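Local coordinates for protein neutral ceramidase (Pseudomonas aeruginosa, PDB 2ZWS) that hydrolyses the N-acyl linkage of ceramides to sphingosine and free fatty acid, and also runs the reverse synthesis, as a secreted zinc-dependent amidohydrolase, at residues A[2-7]-A[290-295]; A[144-149]-A[185-190]. All blocks are in the same frame, centred on the assembly; numbering follows the deposited sequence. Where two conformers were deposited one is given.

Contact 1: A[2-7]-A[290-295]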
loop_
_atom_site.group_PDB
_atom_site.type_symbol
_atom_site.label_atom_id
_atom_site.label_comp_id
_atom_site.label_asym_id
_atom_site.label_seq_id
_atom_site.Cartn_x
_atom_site.Cartn_y
_atom_site.Cartn_z
ATOM N N ASP A 2 27.982 14.579 -18.202
ATOM C CA ASP A 2 27.583 15.321 -17.006
ATOM C C ASP A 2 26.926 14.359 -16.014
ATOM O O ASP A 2 27.605 13.492 -15.460
ATOM C CB ASP A 2 26.676 16.524 -17.348
ATOM C CG ASP A 2 26.775 17.659 -16.314
ATOM O OD1 ASP A 2 26.003 18.644 -16.433
ATOM O OD2 ASP A 2 27.622 17.577 -15.388
ATOM N N LEU A 3 25.611 14.478 -15.830
ATOM C CA LEU A 3 24.916 13.849 -14.694
ATOM C C LEU A 3 24.873 12.321 -14.757
ATOM O O LEU A 3 24.722 11.745 -15.835
ATOM C CB LEU A 3 23.523 14.455 -14.534
ATOM C CG LEU A 3 23.555 15.921 -14.085
ATOM C CD1 LEU A 3 22.257 16.630 -14.418
ATOM C CD2 LEU A 3 23.866 16.050 -12.606
ATOM N N PRO A 4 25.036 11.665 -13.586
ATOM C CA PRO A 4 25.218 10.206 -13.550
ATOM C C PRO A 4 23.966 9.372 -13.876
ATOM O O PRO A 4 24.087 8.236 -14.355
ATOM C CB PRO A 4 25.673 9.937 -12.111
ATOM C CG PRO A 4 25.188 11.100 -11.315
ATOM C CD PRO A 4 25.136 12.280 -12.250
ATOM N N TYR A 5 22.789 9.934 -13.618
ATOM C CA TYR A 5 21.536 9.192 -13.779
ATOM C C TYR A 5 20.527 10.022 -14.532
ATOM O O TYR A 5 20.685 11.244 -14.667
ATOM C CB TYR A 5 20.951 8.806 -12.405
ATOM C CG TYR A 5 21.857 7.927 -11.587
ATOM C CD1 TYR A 5 22.522 8.426 -10.479
ATOM C CD2 TYR A 5 22.062 6.584 -11.928
ATOM C CE1 TYR A 5 23.373 7.625 -9.714
ATOM C CE2 TYR A 5 22.921 5.783 -11.187
ATOM C CZ TYR A 5 23.565 6.307 -10.078
ATOM O OH TYR A 5 24.398 5.508 -9.329
ATOM N N ARG A 6 19.496 9.354 -15.028
ATOM C CA ARG A 6 18.259 10.033 -15.363
ATOM C C ARG A 6 17.209 9.439 -14.450
ATOM O O ARG A 6 17.289 8.253 -14.091
ATOM C CB ARG A 6 17.886 9.803 -16.818
ATOM C CG ARG A 6 18.840 10.475 -17.793
ATOM C CD ARG A 6 18.473 10.091 -19.222
ATOM N NE ARG A 6 18.755 8.682 -19.524
ATOM C CZ ARG A 6 19.905 8.235 -20.024
ATOM N NH1 ARG A 6 20.906 9.077 -20.282
ATOM N NH2 ARG A 6 20.059 6.936 -20.257
ATOM N N PHE A 7 16.226 10.230 -14.056
ATOM C CA PHE A 7 15.084 9.626 -13.319
ATOM C C PHE A 7 13.772 10.181 -13.838
ATOM O O PHE A 7 13.758 11.264 -14.450
ATOM C CB PHE A 7 15.188 9.820 -11.798
ATOM C CG PHE A 7 15.279 11.244 -11.361
ATOM C CD1 PHE A 7 14.138 12.053 -11.302
ATOM C CD2 PHE A 7 16.519 11.790 -11.000
ATOM C CE1 PHE A 7 14.242 13.391 -10.896
ATOM C CE2 PHE A 7 16.617 13.123 -10.603
ATOM C CZ PHE A 7 15.485 13.916 -10.574
ATOM N N GLU A 290 26.128 10.961 -1.712
ATOM C CA GLU A 290 25.688 10.812 -3.105
ATOM C C GLU A 290 25.764 9.339 -3.527
ATOM O O GLU A 290 26.765 8.663 -3.259
ATOM C CB GLU A 290 26.483 11.686 -4.082
ATOM C CG GLU A 290 25.908 11.623 -5.486
ATOM C CD GLU A 290 26.445 12.679 -6.414
ATOM O OE1 GLU A 290 27.448 13.337 -6.051
ATOM O OE2 GLU A 290 25.876 12.816 -7.519
ATOM N N VAL A 291 24.707 8.866 -4.181
ATOM C CA VAL A 291 24.674 7.519 -4.765
ATOM C C VAL A 291 25.379 7.555 -6.115
ATOM O O VAL A 291 25.040 8.342 -6.988
ATOM C CB VAL A 291 23.220 7.039 -4.901
ATOM C CG1 VAL A 291 23.140 5.663 -5.592
ATOM C CG2 VAL A 291 22.559 6.992 -3.528
ATOM N N LEU A 292 26.392 6.710 -6.258
ATOM C CA LEU A 292 27.159 6.583 -7.485
ATOM C C LEU A 292 27.435 5.129 -7.808
ATOM O O LEU A 292 27.649 4.306 -6.905
ATOM C CB LEU A 292 28.503 7.320 -7.357
ATOM C CG LEU A 292 28.402 8.831 -7.126
ATOM C CD1 LEU A 292 29.773 9.402 -6.761
ATOM C CD2 LEU A 292 27.801 9.537 -8.341
ATOM N N GLY A 293 27.442 4.819 -9.093
ATOM C CA GLY A 293 27.773 3.469 -9.538
ATOM C C GLY A 293 26.659 2.808 -10.334
ATOM O O GLY A 293 25.626 3.435 -10.661
ATOM N N GLU A 294 26.872 1.533 -10.641
ATOM C CA GLU A 294 26.019 0.813 -11.574
ATOM C C GLU A 294 24.609 0.575 -11.057
ATOM O O GLU A 294 24.376 0.577 -9.857
ATOM C CB GLU A 294 26.658 -0.518 -11.961
ATOM C CG GLU A 294 26.622 -1.552 -10.887
ATOM C CD GLU A 294 27.214 -2.902 -11.313
ATOM O OE1 GLU A 294 27.907 -3.498 -10.483
ATOM O OE2 GLU A 294 26.982 -3.384 -12.441
ATOM N N LEU A 295 23.697 0.372 -11.995
ATOM C CA LEU A 295 22.404 -0.218 -11.689
ATOM C C LEU A 295 22.466 -1.691 -12.077
ATOM O O LEU A 295 23.027 -2.053 -13.110
ATOM C CB LEU A 295 21.285 0.459 -12.499
ATOM C CG LEU A 295 21.086 1.967 -12.296
ATOM C CD1 LEU A 295 19.845 2.420 -13.050
ATOM C CD2 LEU A 295 21.014 2.348 -10.825
#

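Contact 2: A[144-149]-A[185-190]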
loop_
_atom_site.group_PDB
_atom_site.type_symbol
_atom_site.label_atom_id
_atom_site.label_comp_id
_atom_site.label_asym_id
_atom_site.label_seq_id
_atom_site.Cartn_x
_atom_site.Cartn_y
_atom_site.Cartn_z
ATOM N N GLY A 144 19.772 13.819 -13.482
ATOM C CA GLY A 144 19.830 14.195 -12.089
ATOM C C GLY A 144 20.818 13.388 -11.291
ATOM O O GLY A 144 21.600 12.562 -11.831
ATOM N N ARG A 145 20.798 13.687 -10.004
ATOM C CA ARG A 145 21.646 13.052 -9.012
ATOM C C ARG A 145 20.757 12.371 -7.982
ATOM O O ARG A 145 19.602 12.781 -7.741
ATOM C CB ARG A 145 22.479 14.104 -8.301
ATOM C CG ARG A 145 23.384 14.852 -9.281
ATOM C CD ARG A 145 24.086 16.037 -8.650
ATOM N NE ARG A 145 25.187 15.669 -7.766
ATOM C CZ ARG A 145 26.025 16.556 -7.210
ATOM N NH1 ARG A 145 27.022 16.146 -6.442
ATOM N NH2 ARG A 145 25.858 17.866 -7.430
ATOM N N LEU A 146 21.310 11.334 -7.387
ATOM C CA LEU A 146 20.642 10.573 -6.328
ATOM C C LEU A 146 21.437 10.700 -5.037
ATOM O O LEU A 146 22.668 10.546 -5.025
ATOM C CB LEU A 146 20.522 9.100 -6.727
ATOM C CG LEU A 146 19.285 8.615 -7.526
ATOM C CD1 LEU A 146 18.796 9.551 -8.585
ATOM C CD2 LEU A 146 19.526 7.240 -8.139
ATOM N N PHE A 147 20.734 10.990 -3.958
ATOM C CA PHE A 147 21.355 10.965 -2.637
ATOM C C PHE A 147 20.672 9.998 -1.693
ATOM O O PHE A 147 19.459 9.766 -1.797
ATOM C CB PHE A 147 21.397 12.364 -2.014
ATOM C CG PHE A 147 22.280 13.310 -2.751
ATOM C CD1 PHE A 147 23.552 13.574 -2.274
ATOM C CD2 PHE A 147 21.865 13.899 -3.935
ATOM C CE1 PHE A 147 24.399 14.456 -2.978
ATOM C CE2 PHE A 147 22.724 14.772 -4.657
ATOM C CZ PHE A 147 23.986 15.024 -4.167
ATOM N N TYR A 148 21.459 9.464 -0.780
ATOM C CA TYR A 148 20.963 8.545 0.249
ATOM C C TYR A 148 21.264 9.118 1.644
ATOM O O TYR A 148 22.337 9.691 1.868
ATOM C CB TYR A 148 21.640 7.178 0.102
ATOM C CG TYR A 148 21.298 6.246 1.234
ATOM C CD1 TYR A 148 22.065 6.249 2.388
ATOM C CD2 TYR A 148 20.195 5.392 1.166
ATOM C CE1 TYR A 148 21.752 5.432 3.440
ATOM C CE2 TYR A 148 19.891 4.544 2.226
ATOM C CZ TYR A 148 20.676 4.585 3.340
ATOM O OH TYR A 148 20.390 3.769 4.411
ATOM N N GLY A 149 20.340 8.943 2.583
ATOM C CA GLY A 149 20.637 9.250 3.981
ATOM C C GLY A 149 19.790 8.390 4.882
ATOM O O GLY A 149 18.815 7.791 4.433
ATOM N N LEU A 185 15.952 7.854 -0.138
ATOM C CA LEU A 185 16.572 8.071 -1.456
ATOM C C LEU A 185 15.956 9.336 -2.065
ATOM O O LEU A 185 14.744 9.391 -2.323
ATOM C CB LEU A 185 16.351 6.869 -2.391
ATOM C CG LEU A 185 16.998 6.927 -3.793
ATOM C CD1 LEU A 185 18.507 7.050 -3.737
ATOM C CD2 LEU A 185 16.643 5.686 -4.587
ATOM N N SER A 186 16.799 10.360 -2.258
ATOM C CA SER A 186 16.297 11.591 -2.823
ATOM C C SER A 186 16.740 11.754 -4.254
ATOM O O SER A 186 17.829 11.303 -4.652
ATOM C CB SER A 186 16.683 12.793 -1.967
ATOM O OG SER A 186 18.071 12.788 -1.693
ATOM N N PHE A 187 15.847 12.382 -5.022
ATOM C CA PHE A 187 16.027 12.586 -6.442
ATOM C C PHE A 187 16.202 14.074 -6.694
ATOM O O PHE A 187 15.256 14.860 -6.538
ATOM C CB PHE A 187 14.827 12.043 -7.203
ATOM C CG PHE A 187 14.640 10.569 -7.050
ATOM C CD1 PHE A 187 14.050 10.038 -5.897
ATOM C CD2 PHE A 187 15.095 9.697 -8.032
ATOM C CE1 PHE A 187 13.884 8.651 -5.741
ATOM C CE2 PHE A 187 14.909 8.307 -7.905
ATOM C CZ PHE A 187 14.325 7.786 -6.746
ATOM N N VAL A 188 17.418 14.443 -7.088
ATOM C CA VAL A 188 17.788 15.869 -7.195
ATOM C C VAL A 188 17.964 16.198 -8.675
ATOM O O VAL A 188 18.716 15.517 -9.386
ATOM C CB VAL A 188 19.062 16.174 -6.357
ATOM C CG1 VAL A 188 19.589 17.603 -6.606
ATOM C CG2 VAL A 188 18.807 15.945 -4.856
ATOM N N ASP A 189 17.253 17.217 -9.153
ATOM C CA ASP A 189 17.278 17.556 -10.566
ATOM C C ASP A 189 18.513 18.395 -10.967
ATOM O O ASP A 189 19.344 18.755 -10.123
ATOM C CB ASP A 189 15.955 18.208 -10.983
ATOM C CG ASP A 189 15.756 19.595 -10.394
ATOM O OD1 ASP A 189 16.739 20.231 -9.915
ATOM O OD2 ASP A 189 14.592 20.066 -10.447
ATOM N N ALA A 190 18.600 18.719 -12.257
ATOM C CA ALA A 190 19.720 19.474 -12.815
ATOM C C ALA A 190 19.857 20.887 -12.240
ATOM O O ALA A 190 20.864 21.557 -12.496
ATOM C CB ALA A 190 19.569 19.529 -14.315
#

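Contact 1: A[2-7]-A[290-295]
Tyr5 reaches across to the turn that follows strand 289-291 and puts its hydroxyl against the backbone there. Its CG stands beside the backbone N and anti to the carbonyl carbon (chi1 -61°), which sends the ring out from the start of strand 5-13 into the bend of residues 291-295. The phenol donates a hydrogen bond from Tyr5 OH to Gly293 O, 2.8 Å long. The donor is tilted 23° from the carbonyl plane and meets the C=O at 128°. Around the rest of the ring the approach is mainly edge-on. Val291 O lies in the ring plane, 3.3 Å from Tyr5 CE1, and CG1 of Val291 comes to 3.9 Å from Tyr5 OH. Leu292 CA and Gly293 O also lie at the ring's edge, near the plane, so the segment curls round the hydroxyl end of the ring instead of stacking on it. On the CE2 side Leu295 closes in at a slant, its CD2 3.9 Å from Tyr5 CE2. Pro4 adds a looser apolar touch, with Pro4 CG 4.3 Å from Leu292 CD2. The same CG passes OE2 of Glu290, whose OE1 forms a salt bridge with Arg145 of strand 142-152. Gly293 has a backbone conformation that calls for glycine. The one hydrogen bond across the contact runs from the Tyr5 hydroxyl to a main-chain carbonyl; it therefore depends on the backbone path at Gly293 and not on a partner side chain, at a ring edge lined by backbone with the Val291 and Leu295 side chains beside it.

Contact 2: A[144-149]-A[185-190]
Four backbone hydrogen bonds join Arg145 and Phe147 to Val188 and Ser186, pairing the two strands antiparallel. Arg145 and Val188 exchange a reciprocal pair, Arg145 N to Val188 O and Val188 N to Arg145 O, both 2.8 Å and nearly straight at 167°. Phe147 and Ser186 form the second such pair. Between them, Leu146 faces Phe187 as a non-hydrogen-bonded pair, and CA-H...O contacts supplement the bonding, as from Leu146 CA to Ser186 O at 3.4 Å.

Apolar contacts divide over the two faces. On one, Leu146 and Phe187 lie side by side, with Leu146 CD1 3.7 Å from Phe187 CD2. Leu185 crosses Leu146 at a slant; with its CG anti to the backbone N (chi1 -177°), its CD1 touches Leu146 CB and Phe147 O. On the other, the Phe147 ring and Val188 cross at an angle, Phe147 CD2 3.8 Å from Val188 CG2. The same ring brings CZ over one face of the Arg145 guanidinium, 3.6 Å above its plane, and Glu290 pairs with that group's charge.

Strand 142-152 is flanked further by strands 5-13 and 289-291, and strand 181-189 by 194-200. On the Leu146-Phe187 face, Phe187 meets Phe7 edge-to-face and Leu185 packs on Leu403 and Trp200.

Contacts 1 and 2 lie about 9 Å apart between centres, and both reach the same sheet through strand 142-152, which pairs with strands 5-13 and 289-291. Contact 2 is nested within the chain loop that contact 1 closes. It is the more buried and more extensive of the two, 444 against 240 Å² of buried surface, and relies on regular main-chain pairing between two strands; contact 1 is only partly buried and is a side-chain contact at a loop. They meet directly where Val291 N lies 2.8 Å from Leu146 O, probably a hydrogen bond, and where Phe7 CE2 packs near Val188 O.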